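Local coordinates for interferon-inducible protein AIM2 (Mus musculus, PDB 4JBM), which senses double-stranded DNA in the cytosol through its HIN domain and sets off inflammasome assembly, leading to pyroptosis, at residues 130-144 / 171-183. Sequence-based numbering, arbitrary orientation.
Sequences YGIHDKTGTMEVLVL and KIQLKSGPCSFFK
Strand 137-144 pairs in parallel with strand 171-175, Val141 beside Leu174 and Leu142 beside Lys175. Leu174 uses both of its backbone groups: its N donates to Glu140 O at 2.8 Å, and its O accepts from Leu142 N. On strand 137-144, Leu142 O takes two donors. Ser176 N meets Leu142 O almost head-on at 2.8 Å, while Ser176 OG reaches a lone pair of the same Leu142 O, in the carbonyl plane, at 3.1 Å. Ser176 OG also accepts from Leu144 N at 3.0 Å, so this one hydroxyl both donates to and accepts from strand 137-144. Its chi1 of 59° places OG between its own N and carbonyl carbon, facing the partner strand. At the other end a water spans the strands, donating to Ile172 O and accepting weakly from Glu140 N. Nearby, Gln173 NE2 makes a bent, weak bond to Glu140 OE1, with amide and carboxylate planes 65° apart. Apolar side chains meet on the face that carries Val141 and Leu174. Met139 crosses Leu174 at about a right angle, Met139 CE lying 3.7 Å from Leu174 CD2, and Ile132 CD1 touches Leu174 CD1. Val143 CG2 sits over one face of the Phe182 ring, a CH-pi contact, and the Tyr130 ring meets it obliquely, the two ring planes 34° apart. Strands 127-134 and 163-168 continue the sheet on either side. This curled sheet around an apolar interior is characteristic of the OB fold, here the second of the HIN domain.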
ATOM      1  N   TYR A 130     -15.135   0.930  -7.435  1.00 73.23           N
ATOM      2  CA  TYR A 130     -15.404   1.999  -6.492  1.00 58.22           C
ATOM      3  C   TYR A 130     -15.055   3.331  -7.126  1.00 60.93           C
ATOM      4  O   TYR A 130     -13.903   3.584  -7.471  1.00 64.62           O
ATOM      5  CB  TYR A 130     -14.589   1.794  -5.216  1.00 51.60           C
ATOM      6  CG  TYR A 130     -14.973   0.558  -4.420  1.00 67.43           C
ATOM      7  CD1 TYR A 130     -15.972   0.612  -3.455  1.00 63.57           C
ATOM      8  CD2 TYR A 130     -14.320  -0.652  -4.613  1.00 70.08           C
ATOM      9  CE1 TYR A 130     -16.317  -0.508  -2.714  1.00 65.52           C
ATOM     10  CE2 TYR A 130     -14.655  -1.776  -3.877  1.00 65.25           C
ATOM     11  CZ  TYR A 130     -15.654  -1.699  -2.931  1.00 64.47           C
ATOM     12  OH  TYR A 130     -15.991  -2.817  -2.200  1.00 72.61           O
ATOM     13  N   GLY A 131     -16.060   4.186  -7.291  1.00 53.32           N
ATOM     14  CA  GLY A 131     -15.796   5.530  -7.757  1.00 64.39           C
ATOM     15  C   GLY A 131     -15.237   6.277  -6.564  1.00 74.77           C
ATOM     16  O   GLY A 131     -15.914   6.435  -5.557  1.00 64.99           O
ATOM     17  N   ILE A 132     -13.989   6.709  -6.662  1.00 69.34           N
ATOM     18  CA  ILE A 132     -13.372   7.461  -5.592  1.00 60.44           C
ATOM     19  C   ILE A 132     -13.111   8.878  -6.064  1.00 75.10           C
ATOM     20  O   ILE A 132     -13.010   9.125  -7.277  1.00 79.58           O
ATOM     21  CB  ILE A 132     -12.051   6.827  -5.098  1.00 53.69           C
ATOM     22  CG1 ILE A 132     -10.980   6.874  -6.187  1.00 56.68           C
ATOM     23  CG2 ILE A 132     -12.276   5.409  -4.621  1.00 61.38           C
ATOM     24  CD1 ILE A 132      -9.571   6.487  -5.692  1.00 59.71           C
ATOM     25  N   HIS A 133     -13.012   9.804  -5.109  1.00 60.69           N
ATOM     26  CA  HIS A 133     -12.847  11.212  -5.463  1.00 57.63           C
ATOM     27  C   HIS A 133     -12.082  12.048  -4.444  1.00 59.52           C
ATOM     28  O   HIS A 133     -12.107  11.780  -3.234  1.00 53.98           O
ATOM     29  CB  HIS A 133     -14.215  11.857  -5.723  1.00 59.34           C
ATOM     30  CG  HIS A 133     -15.017  12.098  -4.483  1.00 67.44           C
ATOM     31  ND1 HIS A 133     -15.719  11.099  -3.849  1.00 73.54           N
ATOM     32  CD2 HIS A 133     -15.219  13.223  -3.754  1.00 67.44           C
ATOM     33  CE1 HIS A 133     -16.326  11.595  -2.786  1.00 66.77           C
ATOM     34  NE2 HIS A 133     -16.036  12.878  -2.702  1.00 66.97           N
ATOM     35  N   ASP A 134     -11.392  13.059  -4.964  1.00 60.24           N
ATOM     36  CA  ASP A 134     -10.849  14.143  -4.159  1.00 57.00           C
ATOM     37  C   ASP A 134     -11.035  15.434  -4.953  1.00 72.45           C
ATOM     38  O   ASP A 134     -11.780  15.446  -5.933  1.00 73.66           O
ATOM     39  CB  ASP A 134      -9.393  13.877  -3.743  1.00 53.92           C
ATOM     40  CG  ASP A 134      -8.434  13.757  -4.932  1.00 62.64           C
ATOM     41  OD1 ASP A 134      -8.700  14.343  -5.999  1.00 65.24           O
ATOM     42  OD2 ASP A 134      -7.406  13.057  -4.799  1.00 55.37           O
ATOM     43  N   LYS A 135     -10.377  16.513  -4.547  1.00 76.18           N
ATOM     44  CA  LYS A 135     -10.551  17.786  -5.243  1.00 73.37           C
ATOM     45  C   LYS A 135      -9.844  17.865  -6.603  1.00 73.62           C
ATOM     46  O   LYS A 135     -10.051  18.817  -7.352  1.00 72.04           O
ATOM     47  CB  LYS A 135     -10.139  18.951  -4.333  1.00 76.05           C
ATOM     48  CG  LYS A 135     -11.110  19.183  -3.182  1.00 79.35           C
ATOM     49  CD  LYS A 135     -10.782  20.424  -2.372  1.00 81.27           C
ATOM     50  CE  LYS A 135     -12.058  21.110  -1.915  1.00 85.06           C
ATOM     51  NZ  LYS A 135     -13.036  20.137  -1.352  1.00 86.51           N
ATOM     52  N   THR A 136      -9.037  16.858  -6.926  1.00 69.89           N
ATOM     53  CA  THR A 136      -8.211  16.896  -8.135  1.00 79.86           C
ATOM     54  C   THR A 136      -8.799  16.086  -9.296  1.00 87.71           C
ATOM     55  O   THR A 136      -8.276  16.122 -10.415  1.00 83.08           O
ATOM     56  CB  THR A 136      -6.796  16.353  -7.873  1.00 78.94           C
ATOM     57  OG1 THR A 136      -6.877  15.007  -7.391  1.00 71.85           O
ATOM     58  CG2 THR A 136      -6.041  17.246  -6.870  1.00 80.84           C
ATOM     59  N   GLY A 137      -9.853  15.326  -9.019  1.00 85.09           N
ATOM     60  CA  GLY A 137     -10.475  14.502 -10.035  1.00 80.44           C
ATOM     61  C   GLY A 137     -11.217  13.308  -9.474  1.00 84.24           C
ATOM     62  O   GLY A 137     -11.393  13.181  -8.260  1.00 84.77           O
ATOM     63  N   THR A 138     -11.683  12.445 -10.372  1.00 80.59           N
ATOM     64  CA  THR A 138     -12.359  11.213  -9.994  1.00 75.29           C
ATOM     65  C   THR A 138     -11.573  10.041 -10.554  1.00 73.23           C
ATOM     66  O   THR A 138     -10.820  10.188 -11.523  1.00 72.97           O
ATOM     67  CB  THR A 138     -13.797  11.153 -10.529  1.00 76.89           C
ATOM     68  OG1 THR A 138     -13.779  11.267 -11.959  1.00 81.01           O
ATOM     69  CG2 THR A 138     -14.627  12.285  -9.938  1.00 60.32           C
ATOM     70  N   MET A 139     -11.754   8.874  -9.950  1.00 62.87           N
ATOM     71  CA  MET A 139     -11.018   7.700 -10.387  1.00 57.34           C
ATOM     72  C   MET A 139     -11.777   6.452  -9.989  1.00 67.04           C
ATOM     73  O   MET A 139     -12.760   6.529  -9.262  1.00 59.62           O
ATOM     74  CB  MET A 139      -9.616   7.706  -9.767  1.00 75.69           C
ATOM     75  CG  MET A 139      -8.576   6.888 -10.509  1.00 77.80           C
ATOM     76  SD  MET A 139      -7.006   6.921  -9.628  1.00 88.71           S
ATOM     77  CE  MET A 139      -5.991   6.005 -10.797  1.00 73.92           C
ATOM     78  N   GLU A 140     -11.350   5.305 -10.501  1.00 70.10           N
ATOM     79  CA  GLU A 140     -12.032   4.059 -10.190  1.00 62.73           C
ATOM     80  C   GLU A 140     -11.078   3.064  -9.535  1.00 52.84           C
ATOM     81  O   GLU A 140      -9.895   2.999  -9.866  1.00 52.24           O
ATOM     82  CB  GLU A 140     -12.693   3.501 -11.447  1.00 78.68           C
ATOM     83  CG  GLU A 140     -13.707   4.467 -12.049  1.00 80.33           C
ATOM     84  CD  GLU A 140     -14.563   3.829 -13.129  1.00 88.25           C
ATOM     85  OE1 GLU A 140     -13.992   3.228 -14.064  1.00 80.77           O
ATOM     86  OE2 GLU A 140     -15.805   3.934 -13.046  1.00 87.54           O
ATOM     87  N   VAL A 141     -11.591   2.315  -8.569  1.00 49.74           N
ATOM     88  CA  VAL A 141     -10.761   1.370  -7.853  1.00 57.79           C
ATOM     89  C   VAL A 141     -11.368   0.017  -8.046  1.00 73.15           C
ATOM     90  O   VAL A 141     -12.488  -0.237  -7.609  1.00 69.98           O
ATOM     91  CB  VAL A 141     -10.684   1.690  -6.353  1.00 61.10           C
ATOM     92  CG1 VAL A 141      -9.960   0.574  -5.609  1.00 47.07           C
ATOM     93  CG2 VAL A 141      -9.978   3.000  -6.152  1.00 52.79           C
ATOM     94  N   LEU A 142     -10.620  -0.843  -8.725  1.00 69.02           N
ATOM     95  CA  LEU A 142     -11.117  -2.144  -9.128  1.00 65.00           C
ATOM     96  C   LEU A 142     -10.695  -3.216  -8.139  1.00 58.54           C
ATOM     97  O   LEU A 142      -9.518  -3.533  -8.026  1.00 65.92           O
ATOM     98  CB  LEU A 142     -10.590  -2.459 -10.530  1.00 74.31           C
ATOM     99  CG  LEU A 142     -10.842  -3.805 -11.210  1.00 74.03           C
ATOM    100  CD1 LEU A 142     -12.327  -4.081 -11.327  1.00 64.52           C
ATOM    101  CD2 LEU A 142     -10.194  -3.766 -12.582  1.00 67.29           C
ATOM    102  N   VAL A 143     -11.662  -3.772  -7.424  1.00 62.42           N
ATOM    103  CA  VAL A 143     -11.366  -4.842  -6.487  1.00 60.27           C
ATOM    104  C   VAL A 143     -11.952  -6.128  -7.077  1.00 75.79           C
ATOM    105  O   VAL A 143     -13.168  -6.266  -7.201  1.00 87.39           O
ATOM    106  CB  VAL A 143     -11.968  -4.561  -5.100  1.00 68.27           C
ATOM    107  CG1 VAL A 143     -11.903  -5.805  -4.220  1.00 61.00           C
ATOM    108  CG2 VAL A 143     -11.255  -3.384  -4.440  1.00 75.49           C
ATOM    109  N   LEU A 144     -11.111  -7.044  -7.525  1.00 81.31           N
ATOM    110  CA  LEU A 144     -11.606  -8.304  -8.069  1.00 87.80           C
ATOM    111  C   LEU A 144     -12.082  -9.294  -7.023  1.00 97.43           C
ATOM    112  O   LEU A 144     -11.542  -9.375  -5.940  1.00 96.96           O
ATOM    113  CB  LEU A 144     -10.587  -8.933  -9.000  1.00 68.64           C
ATOM    114  CG  LEU A 144     -10.307  -8.026 -10.188  1.00 82.99           C
ATOM    115  CD1 LEU A 144      -9.369  -8.650 -11.191  1.00 91.27           C
ATOM    116  CD2 LEU A 144     -11.584  -7.627 -10.890  1.00 97.47           C
ATOM    117  N   LYS A 171      -9.273   4.222 -19.734  1.00140.00           N
ATOM    118  CA  LYS A 171      -9.083   4.840 -18.426  1.00137.46           C
ATOM    119  C   LYS A 171      -8.031   4.186 -17.533  1.00129.44           C
ATOM    120  O   LYS A 171      -7.724   2.999 -17.661  1.00125.86           O
ATOM    121  CB  LYS A 171     -10.421   4.968 -17.691  1.00136.03           C
ATOM    122  CG  LYS A 171     -11.351   5.962 -18.373  1.00132.03           C
ATOM    123  CD  LYS A 171     -10.555   7.184 -18.823  1.00123.10           C
ATOM    124  CE  LYS A 171     -11.442   8.344 -19.221  1.00119.26           C
ATOM    125  NZ  LYS A 171     -10.632   9.447 -19.809  1.00116.33           N
ATOM    126  N   ILE A 172      -7.487   4.994 -16.630  1.00122.87           N
ATOM    127  CA  ILE A 172      -6.484   4.543 -15.677  1.00107.86           C
ATOM    128  C   ILE A 172      -7.156   4.423 -14.316  1.00 90.33           C
ATOM    129  O   ILE A 172      -7.760   5.378 -13.828  1.00 69.76           O
ATOM    130  CB  ILE A 172      -5.299   5.519 -15.591  1.00104.04           C
ATOM    131  CG1 ILE A 172      -5.024   6.143 -16.959  1.00100.51           C
ATOM    132  CG2 ILE A 172      -4.066   4.818 -15.050  1.00103.09           C
ATOM    133  CD1 ILE A 172      -3.925   7.175 -16.955  1.00 94.05           C
ATOM    134  N   GLN A 173      -7.059   3.248 -13.709  1.00 87.78           N
ATOM    135  CA  GLN A 173      -7.771   2.962 -12.475  1.00 82.47           C
ATOM    136  C   GLN A 173      -6.786   2.499 -11.422  1.00 78.26           C
ATOM    137  O   GLN A 173      -5.582   2.477 -11.654  1.00 63.17           O
ATOM    138  CB  GLN A 173      -8.793   1.843 -12.701  1.00 79.05           C
ATOM    139  CG  GLN A 173      -9.677   2.003 -13.933  1.00 88.80           C
ATOM    140  CD  GLN A 173     -10.635   0.835 -14.125  1.00 87.13           C
ATOM    141  OE1 GLN A 173     -10.284  -0.321 -13.885  1.00 80.31           O
ATOM    142  NE2 GLN A 173     -11.862   1.141 -14.532  1.00 82.20           N
ATOM    143  N   LEU A 174      -7.309   2.112 -10.268  1.00 75.63           N
ATOM    144  CA  LEU A 174      -6.494   1.476  -9.249  1.00 70.02           C
ATOM    145  C   LEU A 174      -7.005   0.055  -9.152  1.00 53.67           C
ATOM    146  O   LEU A 174      -8.208  -0.181  -9.045  1.00 70.29           O
ATOM    147  CB  LEU A 174      -6.595   2.210  -7.903  1.00 53.75           C
ATOM    148  CG  LEU A 174      -6.074   3.644  -7.925  1.00 67.19           C
ATOM    149  CD1 LEU A 174      -6.253   4.326  -6.576  1.00 75.12           C
ATOM    150  CD2 LEU A 174      -4.612   3.646  -8.321  1.00 70.08           C
ATOM    151  N   LYS A 175      -6.081  -0.892  -9.195  1.00 62.01           N
ATOM    152  CA  LYS A 175      -6.433  -2.299  -9.264  1.00 79.83           C
ATOM    153  C   LYS A 175      -5.916  -3.035  -8.046  1.00 57.76           C
ATOM    154  O   LYS A 175      -4.787  -2.824  -7.626  1.00 63.32           O
ATOM    155  CB  LYS A 175      -5.852  -2.914 -10.552  1.00 89.43           C
ATOM    156  CG  LYS A 175      -6.167  -4.393 -10.776  1.00101.60           C
ATOM    157  CD  LYS A 175      -5.883  -4.828 -12.221  1.00101.72           C
ATOM    158  CE  LYS A 175      -5.622  -6.331 -12.319  1.00102.20           C
ATOM    159  NZ  LYS A 175      -5.420  -6.792 -13.726  1.00 97.54           N
ATOM    160  N   SER A 176      -6.772  -3.865  -7.462  1.00 52.26           N
ATOM    161  CA  SER A 176      -6.358  -4.807  -6.437  1.00 63.22           C
ATOM    162  C   SER A 176      -5.525  -5.908  -7.074  1.00 78.16           C
ATOM    163  O   SER A 176      -5.809  -6.346  -8.191  1.00 76.96           O
ATOM    164  CB  SER A 176      -7.570  -5.444  -5.769  1.00 66.59           C
ATOM    165  OG  SER A 176      -8.370  -6.125  -6.721  1.00 77.92           O
ATOM    166  N   GLY A 177      -4.514  -6.372  -6.353  1.00 85.75           N
ATOM    167  CA  GLY A 177      -3.759  -7.529  -6.790  1.00 76.57           C
ATOM    168  C   GLY A 177      -3.992  -8.647  -5.794  1.00 81.80           C
ATOM    169  O   GLY A 177      -4.758  -8.480  -4.839  1.00 72.20           O
ATOM    170  N   PRO A 178      -3.304  -9.783  -5.988  1.00 81.87           N
ATOM    171  CA  PRO A 178      -3.408 -10.968  -5.129  1.00 82.50           C
ATOM    172  C   PRO A 178      -2.959 -10.679  -3.700  1.00 82.80           C
ATOM    173  O   PRO A 178      -3.527 -11.221  -2.752  1.00 93.93           O
ATOM    174  CB  PRO A 178      -2.466 -11.975  -5.802  1.00 93.78           C
ATOM    175  CG  PRO A 178      -1.536 -11.140  -6.627  1.00 99.69           C
ATOM    176  CD  PRO A 178      -2.386 -10.009  -7.118  1.00 86.10           C
ATOM    177  N   CYS A 179      -1.948  -9.832  -3.545  1.00 79.37           N
ATOM    178  CA  CYS A 179      -1.435  -9.513  -2.222  1.00 75.56           C
ATOM    179  C   CYS A 179      -1.794  -8.099  -1.773  1.00 84.04           C
ATOM    180  O   CYS A 179      -1.108  -7.514  -0.934  1.00 77.55           O
ATOM    181  CB  CYS A 179       0.082  -9.714  -2.168  1.00 74.17           C
ATOM    182  SG  CYS A 179       0.616 -11.438  -2.068  1.00109.01           S
ATOM    183  N   SER A 180      -2.876  -7.553  -2.323  1.00 77.03           N
ATOM    184  CA  SER A 180      -3.381  -6.269  -1.854  1.00 65.26           C
ATOM    185  C   SER A 180      -4.169  -6.477  -0.570  1.00 70.65           C
ATOM    186  O   SER A 180      -4.693  -7.561  -0.319  1.00 79.88           O
ATOM    187  CB  SER A 180      -4.269  -5.598  -2.908  1.00 57.74           C
ATOM    188  OG  SER A 180      -3.578  -5.459  -4.132  1.00 75.33           O
ATOM    189  N   PHE A 181      -4.241  -5.439   0.248  1.00 68.09           N
ATOM    190  CA  PHE A 181      -5.137  -5.421   1.388  1.00 71.79           C
ATOM    191  C   PHE A 181      -6.185  -4.337   1.123  1.00 77.10           C
ATOM    192  O   PHE A 181      -5.864  -3.269   0.597  1.00 88.03           O
ATOM    193  CB  PHE A 181      -4.363  -5.124   2.671  1.00 67.34           C
ATOM    194  CG  PHE A 181      -5.087  -5.529   3.917  1.00 64.07           C
ATOM    195  CD1 PHE A 181      -6.082  -4.728   4.450  1.00 68.16           C
ATOM    196  CD2 PHE A 181      -4.756  -6.702   4.563  1.00 82.08           C
ATOM    197  CE1 PHE A 181      -6.741  -5.093   5.603  1.00 79.66           C
ATOM    198  CE2 PHE A 181      -5.413  -7.080   5.713  1.00 89.94           C
ATOM    199  CZ  PHE A 181      -6.409  -6.272   6.236  1.00 86.35           C
ATOM    200  N   PHE A 182      -7.429  -4.597   1.505  1.00 75.53           N
ATOM    201  CA  PHE A 182      -8.506  -3.648   1.275  1.00 68.53           C
ATOM    202  C   PHE A 182      -9.359  -3.592   2.525  1.00 73.58           C
ATOM    203  O   PHE A 182      -9.671  -4.629   3.104  1.00 78.57           O
ATOM    204  CB  PHE A 182      -9.350  -4.095   0.078  1.00 70.25           C
ATOM    205  CG  PHE A 182     -10.580  -3.260  -0.162  1.00 77.24           C
ATOM    206  CD1 PHE A 182     -10.503  -2.111  -0.924  1.00 77.38           C
ATOM    207  CD2 PHE A 182     -11.813  -3.642   0.350  1.00 80.71           C
ATOM    208  CE1 PHE A 182     -11.624  -1.346  -1.164  1.00 75.80           C
ATOM    209  CE2 PHE A 182     -12.942  -2.877   0.116  1.00 79.57           C
ATOM    210  CZ  PHE A 182     -12.847  -1.729  -0.644  1.00 77.17           C
ATOM    211  N   LYS A 183      -9.731  -2.387   2.945  1.00 79.41           N
ATOM    212  CA  LYS A 183     -10.586  -2.237   4.121  1.00 73.93           C
ATOM    213  C   LYS A 183     -11.618  -1.132   3.936  1.00 75.50           C
ATOM    214  O   LYS A 183     -11.323  -0.085   3.382  1.00 70.31           O
ATOM    215  CB  LYS A 183      -9.748  -1.948   5.369  1.00 72.86           C
ATOM    216  CG  LYS A 183     -10.554  -1.966   6.664  1.00 75.76           C
ATOM    217  CD  LYS A 183      -9.675  -1.827   7.903  1.00 79.36           C
ATOM    218  CE  LYS A 183     -10.429  -2.277   9.148  1.00 84.40           C
ATOM    219  NZ  LYS A 183      -9.528  -2.900  10.155  1.00 96.98           N
TER
HETATM  220  O   HOH W   1     -10.650   5.691 -13.524  1.00 78.44           O